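PDB 4YOD: thioredoxin-like protein from Bacteroides caccae ATCC 43185, which is of uncharacterised function but, with a thioredoxin fold following a helical N-terminal domain, probably acts as a thiol-disulfide oxidoreductase. Local coordinates for residues 119-124 against 140-145. Residues are numbered along the deposited sequence; the frame is centred on the assembly and turned at random.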
ATOM      1  N   PRO A 119     -10.880   3.554   2.978  1.00 25.70           N
ATOM      2  CA  PRO A 119     -12.055   4.156   3.662  1.00 25.77           C
ATOM      3  C   PRO A 119     -11.866   5.651   4.005  1.00 28.44           C
ATOM      4  O   PRO A 119     -12.856   6.379   4.002  1.00 27.66           O
ATOM      5  CB  PRO A 119     -12.228   3.309   4.934  1.00 28.10           C
ATOM      6  CG  PRO A 119     -10.953   2.572   5.110  1.00 31.39           C
ATOM      7  CD  PRO A 119     -10.363   2.394   3.733  1.00 26.66           C
ATOM      8  N   VAL A 120     -10.620   6.126   4.262  1.00 24.83           N
ATOM      9  CA  VAL A 120     -10.372   7.576   4.474  1.00 24.14           C
ATOM     10  C   VAL A 120     -10.749   8.351   3.177  1.00 26.50           C
ATOM     11  O   VAL A 120     -11.445   9.353   3.258  1.00 23.59           O
ATOM     12  CB  VAL A 120      -8.925   7.927   4.910  1.00 26.22           C
ATOM     13  CG1 VAL A 120      -8.780   9.430   5.169  1.00 26.36           C
ATOM     14  CG2 VAL A 120      -8.497   7.126   6.147  1.00 26.04           C
ATOM     15  N   LEU A 121     -10.285   7.867   2.001  1.00 23.52           N
ATOM     16  CA  LEU A 121     -10.542   8.482   0.690  1.00 21.92           C
ATOM     17  C   LEU A 121     -12.006   8.490   0.369  1.00 25.52           C
ATOM     18  O   LEU A 121     -12.493   9.472  -0.186  1.00 24.29           O
ATOM     19  CB  LEU A 121      -9.768   7.739  -0.415  1.00 21.74           C
ATOM     20  CG  LEU A 121      -8.251   7.888  -0.394  1.00 24.22           C
ATOM     21  CD1 LEU A 121      -7.608   6.962  -1.407  1.00 24.93           C
ATOM     22  CD2 LEU A 121      -7.822   9.356  -0.609  1.00 28.28           C
ATOM     23  N   GLU A 122     -12.726   7.390   0.735  1.00 23.16           N
ATOM     24  CA  GLU A 122     -14.174   7.246   0.524  1.00 23.32           C
ATOM     25  C   GLU A 122     -14.923   8.282   1.377  1.00 28.05           C
ATOM     26  O   GLU A 122     -15.877   8.918   0.904  1.00 26.95           O
ATOM     27  CB  GLU A 122     -14.631   5.809   0.856  1.00 24.58           C
ATOM     28  CG  GLU A 122     -14.176   4.767  -0.183  1.00 27.88           C
ATOM     29  CD  GLU A 122     -14.489   3.306   0.119  1.00 43.47           C
ATOM     30  OE1 GLU A 122     -14.616   2.942   1.313  1.00 36.64           O
ATOM     31  OE2 GLU A 122     -14.573   2.513  -0.845  1.00 37.47           O
ATOM     32  N   ALA A 123     -14.478   8.474   2.628  1.00 25.16           N
ATOM     33  CA  ALA A 123     -15.088   9.477   3.512  1.00 25.55           C
ATOM     34  C   ALA A 123     -14.847  10.881   2.984  1.00 28.01           C
ATOM     35  O   ALA A 123     -15.734  11.712   3.087  1.00 28.26           O
ATOM     36  CB  ALA A 123     -14.520   9.344   4.918  1.00 26.02           C
HETATM   37  N   MSE A 124     -13.665  11.148   2.390  1.00 23.44           N
HETATM   38  CA  MSE A 124     -13.364  12.475   1.838  1.00 21.69           C
HETATM   39  C   MSE A 124     -14.221  12.778   0.600  1.00 29.15           C
HETATM   40  O   MSE A 124     -14.771  13.871   0.494  1.00 30.63           O
HETATM   41  CB  MSE A 124     -11.869  12.602   1.513  1.00 21.12           C
HETATM   42  CG  MSE A 124     -10.977  12.507   2.784  1.00 24.33           C
HETATM   43 SE   MSE A 124      -9.081  12.488   2.371  0.75 25.68          SE
HETATM   44  CE  MSE A 124      -8.815  14.382   1.983  1.00 24.47           C
ATOM     45  N   ALA A 140      -9.167  11.075  -7.212  1.00 26.27           N
ATOM     46  CA  ALA A 140      -8.129  10.573  -8.117  1.00 27.43           C
ATOM     47  C   ALA A 140      -7.302   9.469  -7.426  1.00 29.43           C
ATOM     48  O   ALA A 140      -7.028   8.430  -8.039  1.00 26.31           O
ATOM     49  CB  ALA A 140      -7.222  11.715  -8.576  1.00 29.35           C
ATOM     50  N   ARG A 141      -6.955   9.664  -6.136  1.00 26.81           N
ATOM     51  CA  ARG A 141      -6.232   8.638  -5.365  1.00 26.14           C
ATOM     52  C   ARG A 141      -7.092   7.375  -5.187  1.00 28.21           C
ATOM     53  O   ARG A 141      -6.570   6.270  -5.308  1.00 28.50           O
ATOM     54  CB  ARG A 141      -5.829   9.190  -3.984  1.00 23.22           C
ATOM     55  CG  ARG A 141      -4.624  10.100  -4.058  1.00 30.67           C
ATOM     56  CD  ARG A 141      -4.279  10.669  -2.695  1.00 32.24           C
ATOM     57  NE  ARG A 141      -3.029  11.419  -2.777  1.00 33.26           N
ATOM     58  CZ  ARG A 141      -2.390  11.924  -1.733  1.00 42.47           C
ATOM     59  NH1 ARG A 141      -2.882  11.777  -0.509  1.00 24.91           N
ATOM     60  NH2 ARG A 141      -1.238  12.561  -1.899  1.00 29.55           N
ATOM     61  N   LEU A 142      -8.413   7.548  -4.977  1.00 24.83           N
ATOM     62  CA  LEU A 142      -9.368   6.436  -4.795  1.00 24.01           C
ATOM     63  C   LEU A 142      -9.484   5.614  -6.090  1.00 28.13           C
ATOM     64  O   LEU A 142      -9.403   4.383  -6.024  1.00 26.18           O
ATOM     65  CB  LEU A 142     -10.740   6.946  -4.308  1.00 23.32           C
ATOM     66  CG  LEU A 142     -11.812   5.881  -3.930  1.00 27.09           C
ATOM     67  CD1 LEU A 142     -11.285   4.857  -2.892  1.00 26.16           C
ATOM     68  CD2 LEU A 142     -13.081   6.543  -3.447  1.00 27.21           C
ATOM     69  N   GLU A 143      -9.551   6.290  -7.256  1.00 25.68           N
ATOM     70  CA  GLU A 143      -9.585   5.612  -8.565  1.00 27.40           C
ATOM     71  C   GLU A 143      -8.297   4.805  -8.804  1.00 29.35           C
ATOM     72  O   GLU A 143      -8.347   3.650  -9.243  1.00 28.59           O
ATOM     73  CB  GLU A 143      -9.750   6.640  -9.697  1.00 30.00           C
ATOM     74  CG  GLU A 143     -11.185   6.985 -10.012  1.00 51.42           C
ATOM     75  CD  GLU A 143     -11.373   7.240 -11.497  1.00 90.57           C
ATOM     76  OE1 GLU A 143     -11.412   6.254 -12.271  1.00 88.56           O
ATOM     77  OE2 GLU A 143     -11.422   8.426 -11.893  1.00 93.31           O
ATOM     78  N   LEU A 144      -7.141   5.423  -8.529  1.00 26.14           N
ATOM     79  CA  LEU A 144      -5.851   4.764  -8.712  1.00 26.57           C
ATOM     80  C   LEU A 144      -5.666   3.589  -7.707  1.00 29.46           C
ATOM     81  O   LEU A 144      -5.128   2.558  -8.106  1.00 29.34           O
ATOM     82  CB  LEU A 144      -4.709   5.780  -8.600  1.00 26.55           C
ATOM     83  CG  LEU A 144      -3.274   5.248  -8.692  1.00 30.39           C
ATOM     84  CD1 LEU A 144      -3.017   4.507 -10.050  1.00 31.84           C
ATOM     85  CD2 LEU A 144      -2.284   6.382  -8.491  1.00 31.18           C
ATOM     86  N   ALA A 145      -6.164   3.720  -6.452  1.00 25.49           N
ATOM     87  CA  ALA A 145      -6.063   2.665  -5.428  1.00 25.43           C
ATOM     88  C   ALA A 145      -6.888   1.399  -5.798  1.00 29.58           C
ATOM     89  O   ALA A 145      -6.582   0.314  -5.317  1.00 29.09           O
ATOM     90  CB  ALA A 145      -6.491   3.202  -4.078  1.00 25.38           C
TER
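Leu121 reaches across from helix 114-125 and lays its CD1 methyl against the backbone of the facing helix, 3.7 Å from Leu142 N. Leu121 CD1 also meets Arg141 CB at 3.8 Å and Leu121 CD2 lies 3.9 Å from the same CB, so the isobutyl fork straddles the root of the arginine. This is the tight part of the contact: the Leu121 side chain is buried, and Leu121 CA and Leu142 CA, the nearest such pair, are 6.0 Å apart. The looser side is at Glu122, whose aliphatic part meets the methyl end of Leu142, both residues being partly exposed. With CG anti to the backbone N (chi1 -174°), Leu142 places CD2 3.9 Å from Glu122 CG; the two side chains cross at about a right angle. The segments, held by van der Waals packing, belong to consecutive helices paired roughly antiparallel, at 140°, in the helical DUF5106 region, with their axes 9.5 Å apart. Arg141 contributes only its base here, since its extended chain leads away and NH1 makes a salt bridge to Asp101 of helix 90-105 and a hydrogen bond to Tyr117 OH, itself on helix 114-125. Helix 114-125 also packs against helices 72-85 and 90-105, while helix 132-146, the last helix before strand 158-160, touches helix 90-105 through Arg141 on Tyr105.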